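Local coordinates for Lmo0135 protein (Listeria monocytogenes EGD-e, PDB 5ISU) that probably binds peptides outside the membrane and delivers them to an ABC transporter, as the substrate-binding proteins of its family do, at residues K64-S69 / A143-I148; N101-T106 / K149-I154. All blocks are in the same frame, centred on the assembly; numbering follows the deposited sequence.

Contact 1 (K64-S69 / A143-I148); sequences KSLDIS and AFENTI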
loop_
_atom_site.group_PDB
_atom_site.type_symbol
_atom_site.label_atom_id
_atom_site.label_comp_id
_atom_site.label_asym_id
_atom_site.label_seq_id
_atom_site.Cartn_x
_atom_site.Cartn_y
_atom_site.Cartn_z
ATOM N N LYS A 64 6.145 23.787 2.122
ATOM C CA LYS A 64 5.355 24.718 2.890
ATOM C C LYS A 64 3.935 24.740 2.286
ATOM O O LYS A 64 2.947 24.821 3.023
ATOM C CB LYS A 64 6.032 26.081 2.810
ATOM C CG LYS A 64 5.490 27.164 3.715
ATOM C CD LYS A 64 6.148 28.494 3.352
ATOM C CE LYS A 64 5.482 29.676 4.041
ATOM N NZ LYS A 64 5.870 30.955 3.385
ATOM N N SER A 65 3.839 24.637 0.951
ATOM C CA SER A 65 2.542 24.648 0.260
ATOM C C SER A 65 2.583 24.197 -1.208
ATOM O O SER A 65 3.643 24.163 -1.849
ATOM C CB SER A 65 1.956 26.061 0.276
ATOM O OG SER A 65 2.844 26.955 -0.368
ATOM N N LEU A 66 1.398 23.867 -1.712
ATOM C CA LEU A 66 1.172 23.455 -3.088
ATOM C C LEU A 66 0.092 24.377 -3.610
ATOM O O LEU A 66 -0.882 24.649 -2.912
ATOM C CB LEU A 66 0.649 22.021 -3.169
ATOM C CG LEU A 66 0.175 21.542 -4.562
ATOM C CD1 LEU A 66 1.341 21.449 -5.535
ATOM C CD2 LEU A 66 -0.528 20.196 -4.497
ATOM N N ASP A 67 0.258 24.856 -4.831
ATOM C CA ASP A 67 -0.723 25.738 -5.434
ATOM C C ASP A 67 -0.951 25.259 -6.869
ATOM O O ASP A 67 -0.010 25.032 -7.621
ATOM C CB ASP A 67 -0.228 27.187 -5.374
ATOM C CG ASP A 67 -1.311 28.204 -5.699
ATOM O OD1 ASP A 67 -2.412 27.827 -6.166
ATOM O OD2 ASP A 67 -1.053 29.408 -5.486
ATOM N N ILE A 68 -2.213 25.085 -7.223
ATOM C CA ILE A 68 -2.598 24.594 -8.534
ATOM C C ILE A 68 -3.262 25.736 -9.289
ATOM O O ILE A 68 -4.162 26.383 -8.757
ATOM C CB ILE A 68 -3.573 23.405 -8.379
ATOM C CG1 ILE A 68 -2.947 22.329 -7.465
ATOM C CG2 ILE A 68 -3.965 22.826 -9.739
ATOM C CD1 ILE A 68 -3.867 21.161 -7.136
ATOM N N SER A 69 -2.823 25.981 -10.523
ATOM C CA SER A 69 -3.383 27.057 -11.330
ATOM C C SER A 69 -4.853 26.792 -11.703
ATOM O O SER A 69 -5.324 25.664 -11.653
ATOM C CB SER A 69 -2.550 27.278 -12.612
ATOM O OG SER A 69 -2.673 26.189 -13.518
ATOM N N ALA A 143 -4.884 13.390 -10.720
ATOM C CA ALA A 143 -4.100 12.442 -9.900
ATOM C C ALA A 143 -2.682 12.906 -9.651
ATOM O O ALA A 143 -1.998 12.343 -8.805
ATOM C CB ALA A 143 -4.054 11.069 -10.563
ATOM N N PHE A 144 -2.217 13.910 -10.396
ATOM C CA PHE A 144 -0.844 14.377 -10.196
ATOM C C PHE A 144 -0.669 15.051 -8.827
ATOM O O PHE A 144 0.435 15.086 -8.302
ATOM C CB PHE A 144 -0.398 15.274 -11.330
ATOM C CG PHE A 144 1.034 15.660 -11.249
ATOM C CD1 PHE A 144 2.023 14.709 -11.475
ATOM C CD2 PHE A 144 1.405 16.975 -10.994
ATOM C CE1 PHE A 144 3.362 15.052 -11.425
ATOM C CE2 PHE A 144 2.745 17.328 -10.943
ATOM C CZ PHE A 144 3.726 16.365 -11.154
ATOM N N GLU A 145 -1.752 15.576 -8.251
ATOM C CA GLU A 145 -1.683 16.122 -6.899
ATOM C C GLU A 145 -1.228 15.034 -5.918
ATOM O O GLU A 145 -0.424 15.299 -5.025
ATOM C CB GLU A 145 -3.029 16.679 -6.446
ATOM C CG GLU A 145 -3.031 17.182 -4.994
ATOM C CD GLU A 145 -4.285 17.962 -4.604
ATOM O OE1 GLU A 145 -5.290 17.973 -5.373
ATOM O OE2 GLU A 145 -4.255 18.576 -3.514
ATOM N N ASN A 146 -1.742 13.818 -6.095
ATOM C CA ASN A 146 -1.373 12.690 -5.249
ATOM C C ASN A 146 0.104 12.310 -5.429
ATOM O O ASN A 146 0.801 11.985 -4.448
ATOM C CB ASN A 146 -2.239 11.487 -5.568
ATOM C CG ASN A 146 -1.914 10.289 -4.699
ATOM O OD1 ASN A 146 -2.109 10.314 -3.487
ATOM N ND2 ASN A 146 -1.426 9.230 -5.320
ATOM N N THR A 147 0.573 12.324 -6.675
ATOM C CA THR A 147 1.971 12.030 -6.967
ATOM C C THR A 147 2.876 13.041 -6.228
ATOM O O THR A 147 3.909 12.671 -5.685
ATOM C CB THR A 147 2.231 12.086 -8.488
ATOM O OG1 THR A 147 1.369 11.157 -9.153
ATOM C CG2 THR A 147 3.643 11.742 -8.792
ATOM N N ILE A 148 2.486 14.313 -6.202
ATOM C CA ILE A 148 3.253 15.319 -5.466
ATOM C C ILE A 148 3.242 15.024 -3.950
ATOM O O ILE A 148 4.241 15.246 -3.274
ATOM C CB ILE A 148 2.727 16.752 -5.729
ATOM C CG1 ILE A 148 3.064 17.181 -7.154
ATOM C CG2 ILE A 148 3.351 17.767 -4.775
ATOM C CD1 ILE A 148 2.480 18.531 -7.526
#

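Contact 2 (N101-T106 / K149-I154); sequences NSILDT and KTFFPI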
loop_
_atom_site.group_PDB
_atom_site.type_symbol
_atom_site.label_atom_id
_atom_site.label_comp_id
_atom_site.label_asym_id
_atom_site.label_seq_id
_atom_site.Cartn_x
_atom_site.Cartn_y
_atom_site.Cartn_z
ATOM N N ASN A 101 13.748 14.588 -12.886
ATOM C CA ASN A 101 14.491 14.286 -14.129
ATOM C C ASN A 101 15.158 12.915 -14.039
ATOM O O ASN A 101 15.257 12.210 -15.050
ATOM C CB ASN A 101 15.524 15.376 -14.455
ATOM C CG ASN A 101 14.881 16.716 -14.823
ATOM O OD1 ASN A 101 15.435 17.779 -14.541
ATOM N ND2 ASN A 101 13.713 16.669 -15.440
ATOM N N SER A 102 15.585 12.522 -12.838
ATOM C CA SER A 102 16.215 11.206 -12.669
ATOM C C SER A 102 15.154 10.081 -12.776
ATOM O O SER A 102 15.473 8.969 -13.188
ATOM C CB SER A 102 17.024 11.113 -11.364
ATOM O OG SER A 102 16.171 11.060 -10.229
ATOM N N ILE A 103 13.899 10.379 -12.437
ATOM C CA ILE A 103 12.798 9.396 -12.579
ATOM C C ILE A 103 12.339 9.333 -14.042
ATOM O O ILE A 103 12.008 8.252 -14.561
ATOM C CB ILE A 103 11.590 9.743 -11.676
ATOM C CG1 ILE A 103 11.947 9.534 -10.201
ATOM C CG2 ILE A 103 10.383 8.863 -12.005
ATOM C CD1 ILE A 103 10.857 9.958 -9.235
ATOM N N LEU A 104 12.287 10.496 -14.691
ATOM C CA LEU A 104 11.886 10.564 -16.098
ATOM C C LEU A 104 12.883 9.878 -17.019
ATOM O O LEU A 104 12.511 9.356 -18.063
ATOM C CB LEU A 104 11.703 12.024 -16.548
ATOM C CG LEU A 104 10.446 12.758 -16.067
ATOM C CD1 LEU A 104 10.507 14.225 -16.465
ATOM C CD2 LEU A 104 9.185 12.099 -16.626
ATOM N N ASP A 105 14.149 9.899 -16.625
ATOM C CA ASP A 105 15.229 9.321 -17.411
ATOM C C ASP A 105 15.016 7.804 -17.511
ATOM O O ASP A 105 15.192 7.073 -16.532
ATOM C CB ASP A 105 16.563 9.668 -16.742
ATOM C CG ASP A 105 17.755 9.408 -17.618
ATOM O OD1 ASP A 105 17.572 9.064 -18.800
ATOM O OD2 ASP A 105 18.887 9.577 -17.116
ATOM N N THR A 106 14.618 7.353 -18.704
ATOM C CA THR A 106 14.313 5.943 -18.970
ATOM C C THR A 106 15.443 4.969 -18.636
ATOM O O THR A 106 15.165 3.852 -18.188
ATOM C CB THR A 106 13.861 5.719 -20.439
ATOM O OG1 THR A 106 14.756 6.400 -21.318
ATOM C CG2 THR A 106 12.444 6.251 -20.674
ATOM N N LYS A 149 2.108 14.534 -3.439
ATOM C CA LYS A 149 1.946 14.203 -2.007
ATOM C C LYS A 149 2.609 12.893 -1.560
ATOM O O LYS A 149 2.552 12.570 -0.382
ATOM C CB LYS A 149 0.469 14.099 -1.638
ATOM C CG LYS A 149 -0.380 15.304 -1.937
ATOM C CD LYS A 149 -0.038 16.512 -1.115
ATOM C CE LYS A 149 -1.135 17.547 -1.296
ATOM N NZ LYS A 149 -0.865 18.750 -0.474
ATOM N N THR A 150 3.183 12.131 -2.491
ATOM C CA THR A 150 3.879 10.868 -2.184
ATOM C C THR A 150 5.325 10.921 -2.717
ATOM O O THR A 150 5.921 9.890 -3.026
ATOM C CB THR A 150 3.129 9.640 -2.794
ATOM O OG1 THR A 150 2.990 9.795 -4.225
ATOM C CG2 THR A 150 1.737 9.474 -2.174
ATOM N N PHE A 151 5.903 12.127 -2.729
ATOM C CA PHE A 151 7.209 12.382 -3.300
ATOM C C PHE A 151 8.327 12.675 -2.280
ATOM O O PHE A 151 8.234 13.633 -1.486
ATOM C CB PHE A 151 7.075 13.586 -4.236
ATOM C CG PHE A 151 8.250 13.788 -5.132
ATOM C CD1 PHE A 151 8.298 13.165 -6.360
ATOM C CD2 PHE A 151 9.301 14.597 -4.756
ATOM C CE1 PHE A 151 9.383 13.330 -7.203
ATOM C CE2 PHE A 151 10.385 14.777 -5.594
ATOM C CZ PHE A 151 10.420 14.143 -6.828
ATOM N N PHE A 152 9.394 11.876 -2.358
ATOM C CA PHE A 152 10.586 12.013 -1.499
ATOM C C PHE A 152 11.759 12.428 -2.390
ATOM O O PHE A 152 12.146 11.665 -3.265
ATOM C CB PHE A 152 10.947 10.674 -0.823
ATOM C CG PHE A 152 9.911 10.154 0.146
ATOM C CD1 PHE A 152 8.771 9.515 -0.309
ATOM C CD2 PHE A 152 10.115 10.246 1.525
ATOM C CE1 PHE A 152 7.827 9.008 0.592
ATOM C CE2 PHE A 152 9.181 9.757 2.429
ATOM C CZ PHE A 152 8.034 9.132 1.960
ATOM N N PRO A 153 12.321 13.634 -2.191
ATOM C CA PRO A 153 13.443 13.983 -3.043
ATOM C C PRO A 153 14.746 13.281 -2.667
ATOM O O PRO A 153 14.914 12.819 -1.516
ATOM C CB PRO A 153 13.585 15.499 -2.844
ATOM C CG PRO A 153 12.948 15.786 -1.550
ATOM C CD PRO A 153 11.845 14.783 -1.404
ATOM N N ILE A 154 15.630 13.156 -3.660
ATOM C CA ILE A 154 16.979 12.600 -3.443
ATOM C C ILE A 154 17.996 13.735 -3.658
ATOM O O ILE A 154 17.654 14.770 -4.206
ATOM C CB ILE A 154 17.260 11.321 -4.272
ATOM C CG1 ILE A 154 17.215 11.570 -5.787
ATOM C CG2 ILE A 154 16.249 10.249 -3.900
ATOM C CD1 ILE A 154 17.575 10.343 -6.608
#

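Contact 1 (K64-S69 / A143-I148)
The edge strand of a five-stranded antiparallel sheet meets a short helix here: Leu66 and Ile68 of strand 63-68 reach across to Glu145 and Ile148 of helix 144-148. The two short segments run nearly antiparallel, at 163°, with their axes 11.0 Å apart at closest approach, a gap that side chains alone bridge. Leu66 takes the largest share of the contact by dividing its two methyls between two partners. Its CG lies anti to the backbone N (chi1 171°), which sends the branched end out from the strand toward the helix. CD1 meets the methyl end of Ile148, CD1 to CD1, at 3.7 Å, while CD2 rests on the aliphatic CG of Glu145 at 3.9 Å. Leucine suits this double role because the fork at CG lets its two methyls meet different partners, and Ile148, buried one helical turn after Glu145, presents the methyl at the end of its CG1 arm.

Helix 144-148 thus lies against one face of the sheet, at its edge strand, within the region matched to the family 5 solute-binding proteins. Near its start strand 63-68 is interrupted by a classic beta bulge, Lys64 and Ser65 both facing Lys78 of strand 74-79. Leu66 and Ile68, two residues apart, both direct their side chains to the helix, whereas Asp67 between them is exposed.

Glu145 is stretched out from CA to its carboxylate (chi1 176°), so that its methylenes pass Leu66 and its carboxylate arrives beside Ile68. The two side chains cross at about a right angle, with Ile68 CD1 3.9 Å from Glu145 OE1, a van der Waals contact rather than a polar bond. Tyr75 on the adjacent strand touches both Ile68 and Ile148, continuing the apolar layer beneath the helix.

Contact 2 (N101-T106 / K149-I154)
The last turn of helix 93-104 faces an irregular length of chain, 149-154, and the backbones stay well apart, the nearest CA atoms being those of Ser102 and Ile154 at 9.4 Å. Two separate pairs of side chains fill the interval, all four residues being buried.

In the first pair, Ile103 sends its CD1 to the ring of Phe151, reaching CE1 at 4.2 Å. The methyl approaches the ring obliquely, and the contact is loose. Isoleucine suits the spot because its CG1-CD1 arm, fully extended at chi2 (175°), carries a methyl out from the helix. Phenylalanine supplies the length needed from the other side: the CA-CB bond of Phe151 is not aimed at the helix, yet the ring reaches it, touching Thr99 and Val100 as well.

In the second pair, Ile154 CD1 lies 3.9 Å from Ser102 OG. Ile154 adopts a less common conformation, with CG1 set between the backbone N and the carbonyl carbon (chi1 63°), and this brings CD1 up to the serine. Ser102 OG is not left to the methyl alone: it is hydrogen-bonded to Thr99 O, one turn back in the helix, and to Asn34 ND2. A serine fits because its hydroxyl can fold back onto its own helix, and its small size leaves room for Ile154. Thr99 also reaches segment 149-154, its OG1 bonding Ile154 N.

Across the interface itself, then, the chemistry is dispersion between two isoleucine methyls, one aromatic carbon and a hydroxyl oxygen, so it gives little directional preference. The bond between Thr99 OG1 and Ile154 N, which does join helix and loop, probably does more to fix their relative position; that to Asn34 ties Ser102 to another loop.

In the fold
From the N terminus, the chain passes strands 63-68 and 74-79, then helix 93-104, and after the sheet's other three strands arrives at helix 144-148 and the loop that follows it. Contact 1 closes a loop of 73 residues and contact 2 one of 42; because their segments alternate along the sequence, the two loops cross rather than nest. The second segments are continuous, 143-148 running straight into 149-154, so one passage of chain ties the sheet's edge strand to the end of helix 93-104. The contact centres lie about 14 Å apart, and Leu66 CD2 packs against Lys149 CE at 4.2 Å, joining them directly.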